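Local atomic coordinates of L-talarate/galactarate dehydratase (Salmonella typhimurium, PDB entry 2PP1), a protein that catalyses the magnesium-dependent dehydration of L-talarate and galactarate to 5-keto-4-deoxy-D-glucarate and, in competition with this, epimerises L-talarate to galactarate. Residues F221-D226 with F246-I251; D256-E261 with E278-F283; T58-I63 with F78-R83. All coordinates share one frame; numbering follows the deposited sequence.

Contact 1: F221-D226 with F246-I251; sequences FPLMVD and FNLIWI. With MG (magnesium ion), chain G; LLH ((2R,3S,4R)-2,3,4-trihydroxy-5-(hydroxyamino)-5-oxopentanoic acid), chain H.
I249 and W250 join L223 and V225 through two nearly straight backbone hydrogen bonds. I249 N donates to L223 O over 2.8 Å, and V225 N to W250 O over 3.2 Å. Nearer the start of both segments a water takes over, accepting from L223 N and donating to N247 O. These links align neighbouring parallel strands of the enolase-superfamily barrel domain, where V225 and I251 form the bridge and 246-250 is the loop leading into strand 251-252.

The aromatic contact belongs to M224, whose CE lies over the six-membered ring of W250, 3.7 Å from its centroid. M224 CG sits between backbone N and carbonyl carbon (chi1 36°), and further bends at chi2 and chi3 fold the methyl onto that face, with SD farther above it: a Met-aromatic contact. W250 NE1 turns to E252, so this indole backs a magnesium ligand.

Apolar packing fills the remainder. L223 CG meets L248 CD2 at 3.7 Å, while V225 CG2 touches L248 CD1 (3.8 Å) and I251 CG2 (4.0 Å).

D226, at the strand end, binds the magnesium ion together with E252 and E278: its OD2 lies 2.3 Å from the metal and is also hydrogen-bonded to K197, the catalytic base.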
# COMPACT_ATOMS: atom_id res chain seq x y z
N PHE A 221 16.66 -27.89 13.12
CA PHE A 221 16.34 -27.49 11.76
C PHE A 221 14.86 -27.29 11.46
O PHE A 221 14.03 -28.15 11.76
CB PHE A 221 16.93 -28.47 10.76
CG PHE A 221 17.34 -27.83 9.47
CD1 PHE A 221 18.46 -27.01 9.42
CD2 PHE A 221 16.59 -28.01 8.32
CE1 PHE A 221 18.83 -26.38 8.24
CE2 PHE A 221 16.95 -27.39 7.13
CZ PHE A 221 18.07 -26.57 7.09
N PRO A 222 14.51 -26.14 10.86
CA PRO A 222 13.12 -25.83 10.51
C PRO A 222 12.51 -26.89 9.59
O PRO A 222 13.03 -27.17 8.50
CB PRO A 222 13.24 -24.47 9.83
CG PRO A 222 14.37 -23.83 10.60
CD PRO A 222 15.37 -24.96 10.66
N LEU A 223 11.42 -27.47 10.05
CA LEU A 223 10.73 -28.51 9.31
C LEU A 223 9.23 -28.20 9.28
O LEU A 223 8.65 -27.80 10.28
CB LEU A 223 10.98 -29.87 9.97
CG LEU A 223 10.28 -31.12 9.43
CD1 LEU A 223 10.65 -31.34 7.97
CD2 LEU A 223 10.71 -32.32 10.27
N MET A 224 8.62 -28.38 8.11
CA MET A 224 7.19 -28.14 7.96
C MET A 224 6.57 -29.24 7.09
O MET A 224 7.27 -29.95 6.37
CB MET A 224 6.93 -26.75 7.36
CG MET A 224 7.94 -26.27 6.31
SD MET A 224 9.43 -25.44 7.00
CE MET A 224 9.01 -23.72 6.81
N VAL A 225 5.25 -29.40 7.19
CA VAL A 225 4.55 -30.40 6.39
C VAL A 225 3.42 -29.75 5.60
O VAL A 225 2.94 -28.67 5.96
CB VAL A 225 3.99 -31.55 7.24
CG1 VAL A 225 5.11 -32.22 7.98
CG2 VAL A 225 2.94 -31.04 8.21
N ASP A 226 3.01 -30.42 4.53
CA ASP A 226 1.98 -29.91 3.64
C ASP A 226 1.05 -31.04 3.19
O ASP A 226 1.48 -31.96 2.50
CB ASP A 226 2.66 -29.30 2.42
CG ASP A 226 1.71 -28.56 1.51
OD1 ASP A 226 0.47 -28.73 1.63
OD2 ASP A 226 2.21 -27.81 0.65
N PHE A 246 7.12 -33.08 16.73
CA PHE A 246 8.16 -32.73 15.77
C PHE A 246 8.49 -31.24 15.74
O PHE A 246 9.41 -30.82 15.04
CB PHE A 246 7.77 -33.21 14.38
CG PHE A 246 7.53 -34.69 14.31
CD1 PHE A 246 8.58 -35.59 14.49
CD2 PHE A 246 6.26 -35.20 14.08
CE1 PHE A 246 8.36 -36.97 14.45
CE2 PHE A 246 6.03 -36.58 14.04
CZ PHE A 246 7.08 -37.46 14.23
N ASN A 247 7.74 -30.46 16.51
CA ASN A 247 7.94 -29.01 16.57
C ASN A 247 8.05 -28.38 15.18
O ASN A 247 9.01 -27.67 14.88
CB ASN A 247 9.19 -28.69 17.38
CG ASN A 247 9.13 -29.26 18.78
OD1 ASN A 247 9.92 -30.14 19.14
ND2 ASN A 247 8.20 -28.77 19.58
N LEU A 248 7.06 -28.66 14.34
CA LEU A 248 7.04 -28.15 12.98
C LEU A 248 6.83 -26.64 12.96
O LEU A 248 6.19 -26.08 13.86
CB LEU A 248 5.92 -28.83 12.20
CG LEU A 248 5.95 -30.36 12.18
CD1 LEU A 248 4.63 -30.90 11.63
CD2 LEU A 248 7.13 -30.84 11.36
N ILE A 249 7.38 -25.97 11.94
CA ILE A 249 7.20 -24.54 11.80
C ILE A 249 5.72 -24.32 11.47
O ILE A 249 5.14 -23.30 11.84
CB ILE A 249 8.08 -23.94 10.66
CG1 ILE A 249 9.55 -24.25 10.93
CG2 ILE A 249 7.86 -22.44 10.57
CD1 ILE A 249 10.07 -23.67 12.23
N TRP A 250 5.14 -25.27 10.75
CA TRP A 250 3.72 -25.21 10.42
C TRP A 250 3.21 -26.47 9.73
O TRP A 250 3.98 -27.29 9.24
CB TRP A 250 3.40 -23.99 9.54
CG TRP A 250 3.85 -24.07 8.10
CD1 TRP A 250 3.46 -24.98 7.16
CD2 TRP A 250 4.76 -23.17 7.43
NE1 TRP A 250 4.06 -24.70 5.95
CE2 TRP A 250 4.86 -23.60 6.09
CE3 TRP A 250 5.49 -22.04 7.84
CZ2 TRP A 250 5.67 -22.94 5.15
CZ3 TRP A 250 6.30 -21.39 6.90
CH2 TRP A 250 6.37 -21.84 5.57
N ILE A 251 1.88 -26.61 9.74
CA ILE A 251 1.19 -27.71 9.06
C ILE A 251 0.41 -26.92 8.02
O ILE A 251 -0.36 -26.02 8.35
CB ILE A 251 0.21 -28.44 10.02
CG1 ILE A 251 1.00 -29.10 11.15
CG2 ILE A 251 -0.58 -29.49 9.25
CD1 ILE A 251 0.13 -29.68 12.26
MG MG G . 1.47 -25.96 -0.46
O5A LLH H . 2.10 -30.89 -7.49
C5 LLH H . 1.45 -29.83 -7.32
O5B LLH H . 0.21 -29.72 -7.48
C4 LLH H . 2.22 -28.57 -6.90
O4 LLH H . 3.62 -28.75 -7.05
C3 LLH H . 1.85 -28.22 -5.45
O3 LLH H . 2.13 -29.35 -4.59
C2 LLH H . 2.63 -27.00 -4.92
O2 LLH H . 2.14 -25.88 -5.66
C1 LLH H . 2.47 -26.72 -3.41
O1 LLH H . 1.40 -26.88 -2.83
N LLH H . 3.58 -26.32 -2.76
ON LLH H . 3.54 -25.65 -1.54
O HOH W 1 10.96 -27.14 12.87
O HOH W 2 -0.43 -26.51 0.09

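Contact 2: D256-E261 with E278-F283; sequences DAYDIE and EMLTSF. With MG (magnesium ion), chain G; LLH ((2R,3S,4R)-2,3,4-trihydroxy-5-(hydroxyamino)-5-oxopentanoic acid), chain H.
The hydroxyl of Y258 has two polar partners, and one of them ties it to the opposite segment: water 3 donates to Y258 OH over 3.1 Å and to M279 O over 2.6 Å. The other is E285, whose carboxylate OE1 is hydrogen-bonded to the same OH. Because the water gives its proton to the hydroxyl, the phenol probably offers its own to E285. The water lies at the ring edge, in its plane, and spans a gap in which Y258 OH and M279 O do not meet directly.

Direct contact between the segments is apolar and small. L280 CD2 comes over one face of the Y258 ring, 4.2 Å from its centroid, a CH-pi contact in which the leucine and tyrosine side chains run antiparallel, one alongside the other. Beside it A257 CB meets M279 CB at 3.9 Å. The tyrosine is presented by a type I turn from D256 to D259, in which Y258 N, lying 51° out of the D256 carboxylate plane, donates to D256 OD2 (3.0 Å), forming an Asx turn.

E278 serves the metal instead. With CG between backbone N and carbonyl carbon (chi1 79°) and the chain extended beyond it, its OE1 reaches the magnesium ion at 2.2 Å, joining D226 and E252 as a protein ligand; O1 and ON of the bound hydroxamate, a bidentate pair, and water 2 complete six ligands.

Both segments are barrel loops running from a strand into the next helix. D259 occupies the N-cap of helix 260-269 and S282 that of helix 283-291, while E285 in the latter receives T281 and S282 on OE2. L280 packs on that helix too, so the contact lies where two consecutive beta-alpha units adjoin beside the metal site.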
# COMPACT_ATOMS: atom_id res chain seq x y z
N ASP A 256 -9.55 -28.70 3.10
CA ASP A 256 -9.99 -28.02 1.90
C ASP A 256 -9.68 -26.54 2.07
O ASP A 256 -9.92 -25.97 3.14
CB ASP A 256 -11.49 -28.20 1.70
CG ASP A 256 -11.99 -27.57 0.41
OD1 ASP A 256 -11.80 -28.18 -0.67
OD2 ASP A 256 -12.56 -26.47 0.46
N ALA A 257 -9.14 -25.92 1.02
CA ALA A 257 -8.76 -24.51 1.05
C ALA A 257 -9.89 -23.57 1.47
O ALA A 257 -9.64 -22.46 1.94
CB ALA A 257 -8.24 -24.09 -0.33
N TYR A 258 -11.13 -24.01 1.31
CA TYR A 258 -12.26 -23.17 1.67
C TYR A 258 -12.93 -23.55 2.98
O TYR A 258 -13.95 -22.96 3.34
CB TYR A 258 -13.27 -23.15 0.52
CG TYR A 258 -12.73 -22.44 -0.69
CD1 TYR A 258 -12.90 -21.06 -0.85
CD2 TYR A 258 -11.99 -23.13 -1.66
CE1 TYR A 258 -12.34 -20.39 -1.93
CE2 TYR A 258 -11.41 -22.46 -2.74
CZ TYR A 258 -11.59 -21.09 -2.87
OH TYR A 258 -11.03 -20.43 -3.93
N ASP A 259 -12.37 -24.52 3.69
CA ASP A 259 -12.93 -24.91 4.98
C ASP A 259 -12.39 -23.95 6.05
O ASP A 259 -11.49 -24.30 6.81
CB ASP A 259 -12.56 -26.35 5.34
CG ASP A 259 -13.26 -26.82 6.63
OD1 ASP A 259 -13.97 -26.00 7.24
OD2 ASP A 259 -13.11 -28.00 7.02
N ILE A 260 -12.95 -22.75 6.08
CA ILE A 260 -12.52 -21.72 7.02
C ILE A 260 -12.61 -22.12 8.48
O ILE A 260 -11.61 -22.05 9.21
CB ILE A 260 -13.32 -20.42 6.80
CG1 ILE A 260 -13.20 -19.98 5.34
CG2 ILE A 260 -12.83 -19.33 7.76
CD1 ILE A 260 -13.98 -18.70 5.02
N GLU A 261 -13.79 -22.54 8.92
CA GLU A 261 -13.98 -22.93 10.31
C GLU A 261 -13.15 -24.15 10.64
O GLU A 261 -12.66 -24.30 11.76
CB GLU A 261 -15.45 -23.20 10.61
CG GLU A 261 -16.37 -22.04 10.33
CD GLU A 261 -17.76 -22.26 10.92
OE1 GLU A 261 -18.28 -23.39 10.84
OE2 GLU A 261 -18.35 -21.31 11.45
N GLU A 278 -2.60 -20.74 -0.44
CA GLU A 278 -2.01 -20.79 -1.78
C GLU A 278 -3.03 -20.96 -2.92
O GLU A 278 -2.81 -20.46 -4.02
CB GLU A 278 -1.02 -21.93 -1.88
CG GLU A 278 -1.71 -23.26 -2.07
CD GLU A 278 -0.75 -24.32 -2.43
OE1 GLU A 278 0.13 -24.61 -1.60
OE2 GLU A 278 -0.84 -24.86 -3.55
N MET A 279 -4.12 -21.67 -2.66
CA MET A 279 -5.12 -21.91 -3.70
C MET A 279 -6.11 -20.77 -3.92
O MET A 279 -6.83 -20.76 -4.92
CB MET A 279 -5.91 -23.19 -3.39
CG MET A 279 -5.06 -24.44 -3.20
SD MET A 279 -4.05 -24.83 -4.63
CE MET A 279 -5.31 -25.05 -5.91
N LEU A 280 -6.14 -19.80 -3.01
CA LEU A 280 -7.07 -18.68 -3.14
C LEU A 280 -6.71 -17.81 -4.34
O LEU A 280 -5.54 -17.62 -4.66
CB LEU A 280 -7.10 -17.88 -1.84
CG LEU A 280 -7.41 -18.75 -0.61
CD1 LEU A 280 -7.52 -17.88 0.65
CD2 LEU A 280 -8.70 -19.53 -0.82
N THR A 281 -7.73 -17.27 -5.00
CA THR A 281 -7.50 -16.46 -6.19
C THR A 281 -7.99 -15.02 -6.16
O THR A 281 -8.48 -14.51 -7.16
CB THR A 281 -8.11 -17.17 -7.43
OG1 THR A 281 -9.54 -17.17 -7.31
CG2 THR A 281 -7.64 -18.60 -7.50
N SER A 282 -7.86 -14.36 -5.01
CA SER A 282 -8.27 -12.96 -4.90
C SER A 282 -8.10 -12.45 -3.48
O SER A 282 -7.95 -13.22 -2.53
CB SER A 282 -9.73 -12.77 -5.31
OG SER A 282 -10.60 -13.27 -4.31
N PHE A 283 -8.12 -11.13 -3.34
CA PHE A 283 -8.04 -10.50 -2.04
C PHE A 283 -9.26 -10.96 -1.23
O PHE A 283 -9.13 -11.39 -0.09
CB PHE A 283 -8.06 -8.98 -2.18
CG PHE A 283 -8.27 -8.25 -0.88
CD1 PHE A 283 -7.20 -8.00 -0.03
CD2 PHE A 283 -9.55 -7.85 -0.49
CE1 PHE A 283 -7.40 -7.35 1.20
CE2 PHE A 283 -9.77 -7.21 0.72
CZ PHE A 283 -8.69 -6.95 1.58
MG MG G . 1.47 -25.96 -0.46
O5A LLH H . 2.10 -30.89 -7.49
C5 LLH H . 1.45 -29.83 -7.32
O5B LLH H . 0.21 -29.72 -7.48
C4 LLH H . 2.22 -28.57 -6.90
O4 LLH H . 3.62 -28.75 -7.05
C3 LLH H . 1.85 -28.22 -5.45
O3 LLH H . 2.13 -29.35 -4.59
C2 LLH H . 2.63 -27.00 -4.92
O2 LLH H . 2.14 -25.88 -5.66
C1 LLH H . 2.47 -26.72 -3.41
O1 LLH H . 1.40 -26.88 -2.83
N LLH H . 3.58 -26.32 -2.76
ON LLH H . 3.54 -25.65 -1.54
O HOH W 3 -8.98 -22.01 -5.67
O HOH W 2 -0.43 -26.51 0.09

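Contact 3: T58-I63 with F78-R83; sequences TEVAII and FSYSKR. With LLH ((2R,3S,4R)-2,3,4-trihydroxy-5-(hydroxyamino)-5-oxopentanoic acid), chain H.
I63 and S79, and likewise A61 and S81, are hydrogen-bonded pairs of an antiparallel beta hairpin, and here the contact is tight. I63 N to S79 O and A61 N to S81 O are both 2.9 Å, each with a return bond. Y80 CB lies 3.0 Å from A61 O, and I63 O is approached by F78 CA at 3.0 Å, a CA-H...O contact. Between them, in the non-hydrogen-bonded pair, I62 CD1 rests on Y80 CB at 3.9 Å.

Around K82 and R83 the contact is looser: V60 CG1 and K82 CG are 4.4 Å apart, and water 4 donates to E59 O and accepts from R83 N. Here both basic side chains run to the bound hydroxamate: K82 NZ, on a chain extended beyond CG, donates a hydrogen bond to ligand O2 (2.8 Å) and a weak one to ligand O4, and R83 NH1 donates to ligand O5B (3.0 Å), nearly straight at 165°.

Y80 OH is hydrogen-bonded to D301, thought to raise the basicity of catalytic H328. Strand 57-69 lies between 74-81 and 28-40 in the N-terminal sheet; I63 and S79 pack on helix 127-146, and S79 and Y80 also touch helix 302-305 of the barrel domain.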
# COMPACT_ATOMS: atom_id res chain seq x y z
N THR A 58 3.14 -32.92 -14.90
CA THR A 58 4.23 -33.16 -15.83
C THR A 58 4.77 -31.90 -16.49
O THR A 58 5.77 -31.95 -17.23
CB THR A 58 3.81 -34.14 -16.95
OG1 THR A 58 2.72 -33.58 -17.68
CG2 THR A 58 3.39 -35.47 -16.34
N GLU A 59 4.12 -30.77 -16.24
CA GLU A 59 4.58 -29.52 -16.83
C GLU A 59 3.91 -28.35 -16.12
O GLU A 59 2.95 -28.54 -15.36
CB GLU A 59 4.24 -29.47 -18.32
CG GLU A 59 2.78 -29.20 -18.59
CD GLU A 59 2.44 -29.21 -20.07
OE1 GLU A 59 3.36 -29.08 -20.90
OE2 GLU A 59 1.24 -29.34 -20.40
N VAL A 60 4.42 -27.15 -16.36
CA VAL A 60 3.85 -25.96 -15.76
C VAL A 60 3.63 -24.90 -16.82
O VAL A 60 4.54 -24.57 -17.58
CB VAL A 60 4.76 -25.37 -14.65
CG1 VAL A 60 4.12 -24.13 -14.05
CG2 VAL A 60 5.01 -26.42 -13.58
N ALA A 61 2.41 -24.38 -16.90
CA ALA A 61 2.10 -23.34 -17.88
C ALA A 61 2.65 -22.03 -17.32
O ALA A 61 2.49 -21.75 -16.12
CB ALA A 61 0.60 -23.22 -18.08
N ILE A 62 3.28 -21.24 -18.18
CA ILE A 62 3.83 -19.95 -17.79
C ILE A 62 3.30 -18.90 -18.77
O ILE A 62 3.53 -19.01 -19.98
CB ILE A 62 5.38 -19.96 -17.86
CG1 ILE A 62 5.94 -21.08 -16.97
CG2 ILE A 62 5.92 -18.59 -17.45
CD1 ILE A 62 5.77 -20.84 -15.49
N ILE A 63 2.57 -17.91 -18.26
CA ILE A 63 2.03 -16.85 -19.11
C ILE A 63 2.86 -15.60 -18.85
O ILE A 63 2.90 -15.08 -17.72
CB ILE A 63 0.55 -16.56 -18.80
CG1 ILE A 63 -0.30 -17.81 -19.02
CG2 ILE A 63 0.05 -15.45 -19.72
CD1 ILE A 63 -0.23 -18.82 -17.91
N PHE A 78 4.87 -12.43 -14.97
CA PHE A 78 4.24 -13.68 -15.37
C PHE A 78 3.29 -14.27 -14.33
O PHE A 78 3.29 -13.87 -13.16
CB PHE A 78 5.32 -14.71 -15.70
CG PHE A 78 6.06 -15.22 -14.48
CD1 PHE A 78 5.57 -16.31 -13.76
CD2 PHE A 78 7.22 -14.60 -14.04
CE1 PHE A 78 6.23 -16.77 -12.61
CE2 PHE A 78 7.89 -15.04 -12.89
CZ PHE A 78 7.39 -16.13 -12.17
N SER A 79 2.47 -15.20 -14.78
CA SER A 79 1.57 -15.95 -13.91
C SER A 79 1.78 -17.38 -14.43
O SER A 79 2.60 -17.60 -15.34
CB SER A 79 0.10 -15.51 -14.02
OG SER A 79 -0.46 -15.80 -15.28
N TYR A 80 1.07 -18.35 -13.87
CA TYR A 80 1.29 -19.72 -14.27
C TYR A 80 0.08 -20.55 -13.93
O TYR A 80 -0.87 -20.08 -13.32
CB TYR A 80 2.48 -20.29 -13.50
CG TYR A 80 2.13 -20.54 -12.03
CD1 TYR A 80 1.62 -21.78 -11.61
CD2 TYR A 80 2.22 -19.51 -11.09
CE1 TYR A 80 1.20 -21.97 -10.29
CE2 TYR A 80 1.81 -19.70 -9.76
CZ TYR A 80 1.29 -20.93 -9.37
OH TYR A 80 0.86 -21.12 -8.07
N SER A 81 0.15 -21.81 -14.32
CA SER A 81 -0.90 -22.75 -14.00
C SER A 81 -0.31 -24.14 -13.90
O SER A 81 0.46 -24.56 -14.77
CB SER A 81 -2.00 -22.74 -15.07
OG SER A 81 -3.02 -23.67 -14.72
N LYS A 82 -0.64 -24.84 -12.81
CA LYS A 82 -0.19 -26.21 -12.63
C LYS A 82 -1.44 -27.00 -12.94
O LYS A 82 -2.40 -27.00 -12.16
CB LYS A 82 0.29 -26.44 -11.19
CG LYS A 82 1.56 -25.67 -10.84
CD LYS A 82 2.11 -26.04 -9.46
CE LYS A 82 3.35 -25.20 -9.11
NZ LYS A 82 3.96 -25.53 -7.78
N ARG A 83 -1.42 -27.64 -14.12
CA ARG A 83 -2.53 -28.41 -14.67
C ARG A 83 -3.39 -27.43 -15.46
O ARG A 83 -2.95 -26.31 -15.73
CB ARG A 83 -3.33 -29.14 -13.58
CG ARG A 83 -2.50 -30.23 -12.89
CD ARG A 83 -3.31 -31.10 -11.94
NE ARG A 83 -2.46 -32.12 -11.33
CZ ARG A 83 -1.61 -31.90 -10.33
NH1 ARG A 83 -1.49 -30.68 -9.81
NH2 ARG A 83 -0.87 -32.89 -9.84
O5A LLH H . 2.10 -30.89 -7.49
C5 LLH H . 1.45 -29.83 -7.32
O5B LLH H . 0.21 -29.72 -7.48
C4 LLH H . 2.22 -28.57 -6.90
O4 LLH H . 3.62 -28.75 -7.05
C3 LLH H . 1.85 -28.22 -5.45
O3 LLH H . 2.13 -29.35 -4.59
C2 LLH H . 2.63 -27.00 -4.92
O2 LLH H . 2.14 -25.88 -5.66
C1 LLH H . 2.47 -26.72 -3.41
O1 LLH H . 1.40 -26.88 -2.83
N LLH H . 3.58 -26.32 -2.76
ON LLH H . 3.54 -25.65 -1.54
O HOH W 4 0.31 -28.72 -15.93

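How the contacts relate
The N-terminal domain holds contact 3, first along the chain; contacts 1 and then 2 follow in the barrel domain. Centres lie about 21 Å apart for contacts 1 and 2, about 20 Å for 2 and 3 and about 27 Å for 1 and 3, with no two touching. Contact 1 joins strand 223-226 to the approach to strand 251-252, and contact 2 joins the loops after strands 251-252 and 274-276 of the same parallel sheet; they share the magnesium ion and its water. Contact 3 belongs to the separate antiparallel sheet, and all three reach the hydroxamate. The barrel thus builds the metal end of the active site and the N-terminal domain meets the distal carboxylate, as in the enolase superfamily.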